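Local coordinates for uncharacterized protein MJ0327 (PDB 2QTD) that is of uncharacterised function but has a ribonuclease H-like fold and belongs to the dinitrogenase iron-molybdenum cofactor family, so may bind such a cofactor or a related cluster, at residues M5-S10 with V29-N34. Sequence-based numbering, arbitrary orientation. Where two conformers were deposited one is given.
Sequences MKVAIS and VRIDDN
Met-5 and Val-7 pair with Ile-31 and Val-29 through four backbone hydrogen bonds, which make strands 5-11 and 25-32 antiparallel neighbours. Val-29 N gives an almost straight bond to Val-7 O (2.8 Å), and Val-7 N returns one to Val-29 O. Farther along, Ile-31 N reaches Met-5 O at 2.8 Å, whereas the bond from Met-5 N to Ile-31 O is more bent, 149° at the hydrogen. Lys-6 and Arg-30 form the non-hydrogen-bonded pair between, where Lys-6 CA lies 3.3 Å from Val-29 O in a CA-H...O contact.

On the face carrying the odd-numbered residues the contacts are apolar. Val-7 CG2 touches the tip of Ile-31, CD1, at 3.7 Å, the side chains crossing at a slant. In one of its two modelled conformers Val-29 puts CG2 between its backbone N and carbonyl carbon (chi1 -64°), where it meets Val-7 CB at 3.7 Å and, more loosely, Ile-9 CD1.

On the face of Lys-6 and Arg-30 two long basic side chains meet. Bends at chi2 and chi3, both 61°, fold Arg-30 back over strand 5-11, so that NH1 lies 3.6 Å from Met-5 C. Lys-6 CB lies over one face of the guanidinium, offset toward its rim. The two chains cross at about a right angle, and Lys-6 NZ, 4.7 Å from Arg-30 NH2, is salt-bridged to Glu-55, which probably eases the like-charge proximity.

The pair joins the chain's first two strands in a mixed five-stranded sheet of order 3-2-1-4-5, that of the ribonuclease H-like fold. Strand 5-11 is central, with parallel 59-62 on its other edge; 35-43 flanks 25-32, touching Val-29 and Arg-30. Helix 87-95 packs on the strand 5-11 part of the apolar face, Phe-94 against Met-5 and Val-7 and Ile-91 against Ile-9.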
HETATM    1  N   MSE A   5     -11.963  -3.657   1.867  1.00 27.48           N
HETATM    2  CA  MSE A   5     -11.021  -2.995   0.947  0.50 27.02           C
HETATM    3  C   MSE A   5      -9.819  -3.857   0.587  1.00 25.29           C
HETATM    4  O   MSE A   5      -9.444  -4.736   1.336  1.00 24.37           O
HETATM    5  CB  MSE A   5     -10.494  -1.716   1.607  0.50 28.04           C
HETATM    6  CG  MSE A   5     -11.532  -0.602   1.789  0.50 25.15           C
HETATM    7 SE   MSE A   5     -10.632   0.886   2.628  0.37 28.52          SE
HETATM    8  CE  MSE A   5      -9.974   1.854   1.078  0.50 22.28           C
ATOM      9  N   LYS A   6      -9.193  -3.538  -0.542  1.00 23.59           N
ATOM     10  CA  LYS A   6      -7.929  -4.121  -0.946  1.00 20.81           C
ATOM     11  C   LYS A   6      -6.863  -3.002  -0.810  1.00 16.07           C
ATOM     12  O   LYS A   6      -7.069  -1.902  -1.301  1.00 18.40           O
ATOM     13  CB  LYS A   6      -8.017  -4.603  -2.403  1.00 18.40           C
ATOM     14  CG  LYS A   6      -6.794  -5.300  -2.923  1.00 26.49           C
ATOM     15  CD  LYS A   6      -6.858  -5.620  -4.419  1.00 25.62           C
ATOM     16  CE  LYS A   6      -8.010  -6.515  -4.797  1.00 31.31           C
ATOM     17  NZ  LYS A   6      -7.835  -7.129  -6.163  1.00 26.17           N
ATOM     18  N   VAL A   7      -5.773  -3.314  -0.108  1.00 15.73           N
ATOM     19  CA  VAL A   7      -4.731  -2.320   0.192  1.00 17.37           C
ATOM     20  C   VAL A   7      -3.397  -2.862  -0.281  1.00 17.00           C
ATOM     21  O   VAL A   7      -3.040  -4.017   0.002  1.00 16.41           O
ATOM     22  CB  VAL A   7      -4.652  -1.989   1.690  1.00 17.55           C
ATOM     23  CG1 VAL A   7      -3.611  -0.869   1.937  1.00 18.36           C
ATOM     24  CG2 VAL A   7      -6.077  -1.628   2.275  1.00 16.84           C
ATOM     25  N   ALA A   8      -2.686  -2.055  -1.036  1.00 16.86           N
ATOM     26  CA  ALA A   8      -1.267  -2.392  -1.410  1.00 17.93           C
ATOM     27  C   ALA A   8      -0.231  -1.699  -0.492  1.00 21.57           C
ATOM     28  O   ALA A   8      -0.270  -0.491  -0.286  1.00 21.13           O
ATOM     29  CB  ALA A   8      -1.024  -2.079  -2.887  1.00 20.31           C
ATOM     30  N   ILE A   9       0.691  -2.484   0.034  1.00 20.88           N
ATOM     31  CA  ILE A   9       1.759  -1.993   0.946  1.00 20.13           C
ATOM     32  C   ILE A   9       3.112  -2.218   0.331  1.00 19.61           C
ATOM     33  O   ILE A   9       3.459  -3.358  -0.048  1.00 20.49           O
ATOM     34  CB  ILE A   9       1.688  -2.676   2.329  1.00 22.88           C
ATOM     35  CG1 ILE A   9       0.227  -2.659   2.813  1.00 23.84           C
ATOM     36  CG2 ILE A   9       2.731  -2.006   3.297  1.00 22.41           C
ATOM     37  CD1 ILE A   9      -0.060  -3.239   4.132  1.00 25.89           C
ATOM     38  N   SER A  10       3.933  -1.163   0.303  1.00 17.48           N
ATOM     39  CA  SER A  10       5.272  -1.261  -0.292  1.00 17.02           C
ATOM     40  C   SER A  10       6.212  -1.920   0.727  1.00 18.64           C
ATOM     41  O   SER A  10       6.479  -1.364   1.778  1.00 19.78           O
ATOM     42  CB  SER A  10       5.712   0.141  -0.645  1.00 19.44           C
ATOM     43  OG  SER A  10       5.778   0.959   0.506  1.00 20.59           O
ATOM     44  N   VAL A  29      -3.245  -6.814   0.428  1.00 20.00           N
ATOM     45  CA  VAL A  29      -4.055  -7.330   1.526  0.50 20.18           C
ATOM     46  C   VAL A  29      -5.514  -7.028   1.286  1.00 21.16           C
ATOM     47  O   VAL A  29      -5.898  -5.909   0.953  1.00 20.45           O
ATOM     48  CB  VAL A  29      -3.608  -6.837   2.924  0.50 21.26           C
ATOM     49  CG1 VAL A  29      -2.215  -7.338   3.272  0.50 21.70           C
ATOM     50  CG2 VAL A  29      -3.672  -5.343   3.037  0.50 24.00           C
ATOM     51  N   ARG A  30      -6.338  -8.068   1.458  1.00 19.78           N
ATOM     52  CA  ARG A  30      -7.796  -7.941   1.415  1.00 19.19           C
ATOM     53  C   ARG A  30      -8.257  -7.873   2.856  1.00 21.09           C
ATOM     54  O   ARG A  30      -7.980  -8.784   3.628  1.00 23.41           O
ATOM     55  CB  ARG A  30      -8.482  -9.127   0.724  1.00 20.91           C
ATOM     56  CG  ARG A  30      -9.958  -9.333   1.001  1.00 28.09           C
ATOM     57  CD  ARG A  30     -10.797  -8.188   0.569  1.00 42.79           C
ATOM     58  NE  ARG A  30     -10.700  -7.966  -0.871  1.00 49.04           N
ATOM     59  CZ  ARG A  30     -11.340  -6.993  -1.528  1.00 54.71           C
ATOM     60  NH1 ARG A  30     -12.163  -6.158  -0.890  1.00 54.36           N
ATOM     61  NH2 ARG A  30     -11.176  -6.880  -2.850  1.00 57.08           N
ATOM     62  N   ILE A  31      -8.971  -6.803   3.190  1.00 23.05           N
ATOM     63  CA  ILE A  31      -9.500  -6.563   4.531  1.00 25.35           C
ATOM     64  C   ILE A  31     -10.998  -6.663   4.400  1.00 25.44           C
ATOM     65  O   ILE A  31     -11.577  -6.084   3.477  1.00 26.87           O
ATOM     66  CB  ILE A  31      -9.137  -5.182   5.064  1.00 23.93           C
ATOM     67  CG1 ILE A  31      -7.621  -5.067   5.319  1.00 25.68           C
ATOM     68  CG2 ILE A  31     -10.019  -4.883   6.362  1.00 23.46           C
ATOM     69  CD1 ILE A  31      -7.025  -3.602   5.197  1.00 27.08           C
ATOM     70  N   ASP A  32     -11.637  -7.441   5.269  1.00 29.42           N
ATOM     71  CA  ASP A  32     -13.057  -7.666   5.165  1.00 29.88           C
ATOM     72  C   ASP A  32     -13.625  -7.772   6.542  1.00 30.80           C
ATOM     73  O   ASP A  32     -12.978  -8.351   7.422  1.00 30.11           O
ATOM     74  CB  ASP A  32     -13.351  -8.956   4.430  1.00 34.16           C
ATOM     75  CG  ASP A  32     -14.535  -8.840   3.539  1.00 40.03           C
ATOM     76  OD1 ASP A  32     -15.501  -8.130   3.917  1.00 38.45           O
ATOM     77  OD2 ASP A  32     -14.460  -9.423   2.428  1.00 58.04           O
ATOM     78  N   ASP A  33     -14.794  -7.166   6.721  1.00 27.17           N
ATOM     79  CA  ASP A  33     -15.396  -6.986   8.025  1.00 30.33           C
ATOM     80  C   ASP A  33     -14.329  -6.620   9.055  1.00 31.50           C
ATOM     81  O   ASP A  33     -14.211  -7.274  10.092  1.00 29.31           O
ATOM     82  CB  ASP A  33     -16.159  -8.272   8.387  1.00 30.82           C
ATOM     83  CG  ASP A  33     -17.429  -8.454   7.558  1.00 37.50           C
ATOM     84  OD1 ASP A  33     -18.178  -7.460   7.363  1.00 45.28           O
ATOM     85  OD2 ASP A  33     -17.688  -9.598   7.124  1.00 42.75           O
ATOM     86  N   ASN A  34     -13.524  -5.601   8.704  1.00 29.06           N
ATOM     87  CA  ASN A  34     -12.383  -5.120   9.506  1.00 29.61           C
ATOM     88  C   ASN A  34     -11.285  -6.146   9.884  1.00 27.70           C
ATOM     89  O   ASN A  34     -10.591  -5.956  10.877  1.00 25.86           O
ATOM     90  CB  ASN A  34     -12.919  -4.419  10.783  1.00 29.95           C
ATOM     91  CG  ASN A  34     -13.815  -3.223  10.466  1.00 28.21           C
ATOM     92  OD1 ASN A  34     -13.493  -2.413   9.596  1.00 29.02           O
ATOM     93  ND2 ASN A  34     -14.937  -3.102  11.186  1.00 27.17           N
TER